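Local coordinates for protein lipoteichoic acid primase (PDB 4UOP) that belongs to the sulfatase-like family of enzymes, represented here by its extracellular catalytic domain, which holds a magnesium ion, at residues 86-99 with 318-332. Residues are numbered along the deposited sequence; the frame is centred on the assembly and turned at random.
Sequences LDGLQNETMYSNQF and PFFLHYPGMENPGEI
Tyr-95 and Phe-320 face each other as a non-hydrogen-bonded pair, with Tyr-95 CB 3.5 Å from Phe-320 CD2. Their rings are nearly parallel but slid apart, so they barely overlap. Tyr-95 CG stands between its backbone N and carbonyl carbon (chi1 69°), which places the ring between Gln-90 CG over one face and Glu-331 CA over the other. Gln-90 CG also meets the edge of the Phe-320 ring, 3.7 Å from CE2. Thr-93 OG1 lies at that edge too, and its hydroxyl donates to Leu-89 O (2.7 Å) from above the carbonyl plane. Glu-92 N reaches the same oxygen from the opposite face.

On the other side of the sheet, Phe-99 and Phe-319 form an offset stack, centroids 4.2 Å apart and planes at 14°. With CG anti to its backbone N (chi1 179°), Phe-319 lays CB and CD1 over one face of the Phe-99 ring. Further along, extended Met-94 passes Met-326, Met-94 CG lying 3.7 Å from Met-326 CE, and its own CE ends at the edge of the Tyr-323 ring.

Strand 94-96 is bonded on both edges. Met-94 and Leu-321 form an antiparallel hydrogen-bonded pair, each N donating to the other's O. Gly-330 N donates to Thr-93 O, and Ile-332 N to Tyr-95 O (2.7 Å). A water bridges Ser-96 O to Phe-319 N.

Strand 94-100 thus lies between 319-322, antiparallel, and 330-331, parallel, in the large mixed sheet of the sulfatase fold. Strand 277-283 pairs with the far edge of 319-322. Helix 84-89 packs against the Phe-320 ring through Leu-86 and Leu-89, while Ile-341 of helix 341-348 touches Phe-99 and Phe-319.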
loop_
_atom_site.group_PDB
_atom_site.type_symbol
_atom_site.label_atom_id
_atom_site.label_comp_id
_atom_site.label_asym_id
_atom_site.label_seq_id
_atom_site.Cartn_x
_atom_site.Cartn_y
_atom_site.Cartn_z
ATOM N N LEU B 86 -4.101 18.772 -26.232
ATOM C CA LEU B 86 -4.644 17.404 -26.318
ATOM C C LEU B 86 -5.879 17.377 -27.201
ATOM O O LEU B 86 -6.064 16.462 -27.976
ATOM C CB LEU B 86 -4.974 16.835 -24.935
ATOM C CG LEU B 86 -3.811 16.626 -23.958
ATOM C CD1 LEU B 86 -4.292 15.874 -22.710
ATOM C CD2 LEU B 86 -2.646 15.911 -24.609
ATOM N N ASP B 87 -6.715 18.400 -27.102
ATOM C CA ASP B 87 -7.929 18.466 -27.919
ATOM C C ASP B 87 -7.577 18.503 -29.405
ATOM O O ASP B 87 -8.202 17.816 -30.196
ATOM C CB ASP B 87 -8.782 19.675 -27.547
ATOM C CG ASP B 87 -9.164 19.707 -26.065
ATOM O OD1 ASP B 87 -9.026 18.679 -25.346
ATOM O OD2 ASP B 87 -9.609 20.778 -25.612
ATOM N N GLY B 88 -6.563 19.289 -29.765
ATOM C CA GLY B 88 -6.077 19.400 -31.139
ATOM C C GLY B 88 -5.489 18.100 -31.671
ATOM O O GLY B 88 -5.630 17.793 -32.853
ATOM N N LEU B 89 -4.838 17.324 -30.808
ATOM C CA LEU B 89 -4.263 16.029 -31.228
ATOM C C LEU B 89 -5.297 14.985 -31.630
ATOM O O LEU B 89 -4.963 14.047 -32.357
ATOM C CB LEU B 89 -3.410 15.425 -30.114
ATOM C CG LEU B 89 -2.064 16.074 -29.833
ATOM C CD1 LEU B 89 -1.483 15.457 -28.571
ATOM C CD2 LEU B 89 -1.117 15.920 -31.007
ATOM N N GLN B 90 -6.529 15.115 -31.148
ATOM C CA GLN B 90 -7.585 14.146 -31.473
ATOM C C GLN B 90 -7.796 13.952 -32.973
ATOM O O GLN B 90 -8.096 12.843 -33.405
ATOM C CB GLN B 90 -8.905 14.520 -30.800
ATOM C CG GLN B 90 -8.879 14.283 -29.298
ATOM C CD GLN B 90 -10.199 14.529 -28.586
ATOM O OE1 GLN B 90 -10.223 14.654 -27.369
ATOM N NE2 GLN B 90 -11.296 14.556 -29.328
ATOM N N ASN B 91 -7.615 15.011 -33.758
ATOM C CA ASN B 91 -7.758 14.936 -35.217
ATOM C C ASN B 91 -6.612 14.251 -35.933
ATOM O O ASN B 91 -6.759 13.874 -37.092
ATOM C CB ASN B 91 -7.909 16.340 -35.820
ATOM C CG ASN B 91 -9.267 16.944 -35.550
ATOM O OD1 ASN B 91 -10.257 16.231 -35.389
ATOM N ND2 ASN B 91 -9.323 18.274 -35.489
ATOM N N GLU B 92 -5.461 14.125 -35.283
ATOM C CA GLU B 92 -4.272 13.603 -35.962
ATOM C C GLU B 92 -3.592 12.435 -35.245
ATOM O O GLU B 92 -2.472 12.080 -35.591
ATOM C CB GLU B 92 -3.267 14.734 -36.201
ATOM C CG GLU B 92 -2.753 15.415 -34.948
ATOM C CD GLU B 92 -1.712 16.490 -35.246
ATOM O OE1 GLU B 92 -0.586 16.162 -35.672
ATOM O OE2 GLU B 92 -2.011 17.679 -35.030
ATOM N N THR B 93 -4.265 11.830 -34.273
ATOM C CA THR B 93 -3.697 10.683 -33.557
ATOM C C THR B 93 -4.714 9.568 -33.407
ATOM O O THR B 93 -5.906 9.741 -33.678
ATOM C CB THR B 93 -3.269 11.083 -32.126
ATOM O OG1 THR B 93 -4.410 11.554 -31.408
ATOM C CG2 THR B 93 -2.222 12.145 -32.161
ATOM N N MET B 94 -4.236 8.414 -32.974
ATOM C CA MET B 94 -5.104 7.414 -32.392
ATOM C C MET B 94 -5.147 7.727 -30.886
ATOM O O MET B 94 -4.099 7.877 -30.242
ATOM C CB MET B 94 -4.572 6.017 -32.646
ATOM C CG MET B 94 -4.674 5.583 -34.109
ATOM S SD MET B 94 -3.890 3.983 -34.329
ATOM C CE MET B 94 -4.141 3.709 -36.087
ATOM N N TYR B 95 -6.342 7.850 -30.347
ATOM C CA TYR B 95 -6.496 8.209 -28.944
ATOM C C TYR B 95 -7.589 7.366 -28.324
ATOM O O TYR B 95 -8.402 6.759 -29.033
ATOM C CB TYR B 95 -6.785 9.709 -28.804
ATOM C CG TYR B 95 -8.137 10.122 -29.323
ATOM C CD1 TYR B 95 -8.336 10.399 -30.670
ATOM C CD2 TYR B 95 -9.235 10.177 -28.467
ATOM C CE1 TYR B 95 -9.593 10.757 -31.147
ATOM C CE2 TYR B 95 -10.486 10.521 -28.925
ATOM C CZ TYR B 95 -10.661 10.819 -30.261
ATOM O OH TYR B 95 -11.918 11.158 -30.682
ATOM N N SER B 96 -7.593 7.312 -26.998
ATOM C CA SER B 96 -8.546 6.494 -26.273
ATOM C C SER B 96 -9.300 7.261 -25.219
ATOM O O SER B 96 -8.715 8.037 -24.471
ATOM C CB SER B 96 -7.841 5.344 -25.585
ATOM O OG SER B 96 -8.750 4.613 -24.797
ATOM N N ASN B 97 -10.603 7.015 -25.157
ATOM C CA ASN B 97 -11.464 7.513 -24.079
ATOM C C ASN B 97 -11.740 6.458 -23.022
ATOM O O ASN B 97 -12.554 6.678 -22.130
ATOM C CB ASN B 97 -12.788 8.024 -24.653
ATOM C CG ASN B 97 -12.601 9.220 -25.545
ATOM O OD1 ASN B 97 -11.731 10.056 -25.297
ATOM N ND2 ASN B 97 -13.394 9.299 -26.601
ATOM N N GLN B 98 -11.075 5.309 -23.137
ATOM C CA GLN B 98 -11.192 4.226 -22.163
ATOM C C GLN B 98 -9.831 3.592 -21.940
ATOM O O GLN B 98 -9.599 2.404 -22.205
ATOM C CB GLN B 98 -12.188 3.169 -22.631
ATOM C CG GLN B 98 -13.618 3.634 -22.721
ATOM C CD GLN B 98 -14.574 2.502 -23.069
ATOM O OE1 GLN B 98 -14.230 1.582 -23.811
ATOM N NE2 GLN B 98 -15.793 2.587 -22.559
ATOM N N PHE B 99 -8.895 4.412 -21.497
ATOM C CA PHE B 99 -7.564 3.947 -21.195
ATOM C C PHE B 99 -7.357 4.163 -19.716
ATOM O O PHE B 99 -7.661 5.245 -19.200
ATOM C CB PHE B 99 -6.538 4.709 -22.026
ATOM C CG PHE B 99 -5.195 4.063 -22.052
ATOM C CD1 PHE B 99 -4.902 3.095 -23.007
ATOM C CD2 PHE B 99 -4.227 4.396 -21.126
ATOM C CE1 PHE B 99 -3.671 2.473 -23.023
ATOM C CE2 PHE B 99 -2.975 3.785 -21.154
ATOM C CZ PHE B 99 -2.709 2.810 -22.098
ATOM N N PRO B 318 -5.806 10.182 -20.052
ATOM C CA PRO B 318 -5.694 10.382 -21.493
ATOM C C PRO B 318 -4.599 9.506 -22.111
ATOM O O PRO B 318 -3.621 9.160 -21.436
ATOM C CB PRO B 318 -5.359 11.862 -21.622
ATOM C CG PRO B 318 -4.697 12.208 -20.312
ATOM C CD PRO B 318 -5.391 11.375 -19.289
ATOM N N PHE B 319 -4.797 9.158 -23.377
ATOM C CA PHE B 319 -3.865 8.353 -24.148
ATOM C C PHE B 319 -3.928 8.773 -25.604
ATOM O O PHE B 319 -5.002 8.743 -26.215
ATOM C CB PHE B 319 -4.190 6.868 -24.024
ATOM C CG PHE B 319 -3.282 5.981 -24.829
ATOM C CD1 PHE B 319 -2.033 5.628 -24.353
ATOM C CD2 PHE B 319 -3.659 5.542 -26.089
ATOM C CE1 PHE B 319 -1.188 4.825 -25.104
ATOM C CE2 PHE B 319 -2.816 4.753 -26.844
ATOM C CZ PHE B 319 -1.577 4.395 -26.359
ATOM N N PHE B 320 -2.790 9.184 -26.142
ATOM C CA PHE B 320 -2.678 9.649 -27.521
ATOM C C PHE B 320 -1.463 9.010 -28.149
ATOM O O PHE B 320 -0.389 8.945 -27.535
ATOM C CB PHE B 320 -2.536 11.180 -27.577
ATOM C CG PHE B 320 -3.749 11.920 -27.111
ATOM C CD1 PHE B 320 -3.994 12.093 -25.762
ATOM C CD2 PHE B 320 -4.662 12.442 -28.022
ATOM C CE1 PHE B 320 -5.134 12.759 -25.329
ATOM C CE2 PHE B 320 -5.785 13.125 -27.598
ATOM C CZ PHE B 320 -6.036 13.262 -26.249
ATOM N N LEU B 321 -1.620 8.545 -29.383
ATOM C CA LEU B 321 -0.542 7.927 -30.107
ATOM C C LEU B 321 -0.439 8.502 -31.506
ATOM O O LEU B 321 -1.428 8.561 -32.247
ATOM C CB LEU B 321 -0.735 6.411 -30.173
ATOM C CG LEU B 321 0.450 5.726 -30.882
ATOM C CD1 LEU B 321 1.076 4.617 -30.046
ATOM C CD2 LEU B 321 -0.010 5.205 -32.226
ATOM N N HIS B 322 0.771 8.921 -31.848
ATOM C CA HIS B 322 1.098 9.439 -33.171
ATOM C C HIS B 322 2.170 8.554 -33.786
ATOM O O HIS B 322 3.075 8.091 -33.087
ATOM C CB HIS B 322 1.611 10.876 -33.052
ATOM C CG HIS B 322 2.565 11.288 -34.139
ATOM N ND1 HIS B 322 2.139 11.788 -35.352
ATOM C CD2 HIS B 322 3.918 11.277 -34.194
ATOM C CE1 HIS B 322 3.187 12.048 -36.113
ATOM N NE2 HIS B 322 4.280 11.747 -35.434
ATOM N N TYR B 323 2.062 8.306 -35.088
ATOM C CA TYR B 323 3.207 7.790 -35.834
ATOM C C TYR B 323 3.186 8.342 -37.242
ATOM O O TYR B 323 2.106 8.644 -37.769
ATOM C CB TYR B 323 3.281 6.254 -35.804
ATOM C CG TYR B 323 2.157 5.517 -36.490
ATOM C CD1 TYR B 323 2.205 5.229 -37.854
ATOM C CD2 TYR B 323 1.063 5.060 -35.767
ATOM C CE1 TYR B 323 1.173 4.527 -38.479
ATOM C CE2 TYR B 323 0.032 4.366 -36.378
ATOM C CZ TYR B 323 0.092 4.093 -37.728
ATOM O OH TYR B 323 -0.952 3.408 -38.314
ATOM N N PRO B 324 4.366 8.490 -37.849
ATOM C CA PRO B 324 4.417 9.109 -39.182
ATOM C C PRO B 324 3.642 8.321 -40.244
ATOM O O PRO B 324 3.749 7.093 -40.311
ATOM C CB PRO B 324 5.911 9.123 -39.516
ATOM C CG PRO B 324 6.609 8.954 -38.206
ATOM C CD PRO B 324 5.705 8.078 -37.387
ATOM N N GLY B 325 2.874 9.036 -41.054
ATOM C CA GLY B 325 2.114 8.418 -42.132
ATOM C C GLY B 325 0.913 7.618 -41.668
ATOM O O GLY B 325 0.433 6.748 -42.396
ATOM N N MET B 326 0.433 7.881 -40.451
ATOM C CA MET B 326 -0.798 7.258 -39.969
ATOM C C MET B 326 -1.956 7.677 -40.875
ATOM O O MET B 326 -2.132 8.863 -41.143
ATOM C CB MET B 326 -1.088 7.703 -38.531
ATOM C CG MET B 326 -2.488 7.346 -38.026
ATOM S SD MET B 326 -2.810 8.046 -36.402
ATOM C CE MET B 326 -1.627 7.142 -35.425
ATOM N N GLU B 327 -2.737 6.715 -41.348
ATOM C CA GLU B 327 -3.853 7.039 -42.246
ATOM C C GLU B 327 -5.213 6.924 -41.557
ATOM O O GLU B 327 -6.227 7.341 -42.109
ATOM C CB GLU B 327 -3.809 6.164 -43.500
ATOM C CG GLU B 327 -4.129 4.695 -43.274
ATOM C CD GLU B 327 -3.965 3.869 -44.539
ATOM O OE1 GLU B 327 -2.958 4.067 -45.259
ATOM O OE2 GLU B 327 -4.844 3.021 -44.809
ATOM N N ASN B 328 -5.213 6.398 -40.338
ATOM C CA ASN B 328 -6.421 5.972 -39.658
ATOM C C ASN B 328 -6.565 6.617 -38.268
ATOM O O ASN B 328 -6.734 5.912 -37.284
ATOM C CB ASN B 328 -6.326 4.444 -39.533
ATOM C CG ASN B 328 -7.589 3.806 -39.012
ATOM O OD1 ASN B 328 -8.684 4.343 -39.170
ATOM N ND2 ASN B 328 -7.443 2.641 -38.389
ATOM N N PRO B 329 -6.501 7.963 -38.180
ATOM C CA PRO B 329 -6.609 8.594 -36.861
ATOM C C PRO B 329 -8.009 8.483 -36.289
ATOM O O PRO B 329 -8.977 8.376 -37.040
ATOM C CB PRO B 329 -6.284 10.062 -37.150
ATOM C CG PRO B 329 -6.725 10.252 -38.570
ATOM C CD PRO B 329 -6.366 8.964 -39.248
ATOM N N GLY B 330 -8.115 8.539 -34.968
ATOM C CA GLY B 330 -9.411 8.509 -34.306
ATOM C C GLY B 330 -9.406 7.678 -33.048
ATOM O O GLY B 330 -8.346 7.331 -32.527
ATOM N N GLU B 331 -10.608 7.392 -32.559
ATOM C CA GLU B 331 -10.801 6.779 -31.254
ATOM C C GLU B 331 -10.522 5.281 -31.304
ATOM O O GLU B 331 -11.101 4.561 -32.113
ATOM C CB GLU B 331 -12.228 7.039 -30.771
ATOM C CG GLU B 331 -12.507 6.587 -29.355
ATOM C CD GLU B 331 -13.920 6.898 -28.890
ATOM O OE1 GLU B 331 -14.643 7.663 -29.573
ATOM O OE2 GLU B 331 -14.308 6.391 -27.815
ATOM N N ILE B 332 -9.615 4.822 -30.453
ATOM C CA ILE B 332 -9.361 3.393 -30.292
ATOM C C ILE B 332 -10.504 2.818 -29.452
ATOM O O ILE B 332 -10.758 3.282 -28.338
ATOM C CB ILE B 332 -8.015 3.128 -29.573
ATOM C CG1 ILE B 332 -6.849 3.777 -30.322
ATOM C CG2 ILE B 332 -7.772 1.630 -29.443
ATOM C CD1 ILE B 332 -5.605 3.960 -29.481
HETATM O O HOH W 1 -0.224 10.396 -36.076
HETATM O O HOH W 2 -7.252 10.373 -24.418
HETATM O O HOH W 3 -9.450 2.689 -26.123
#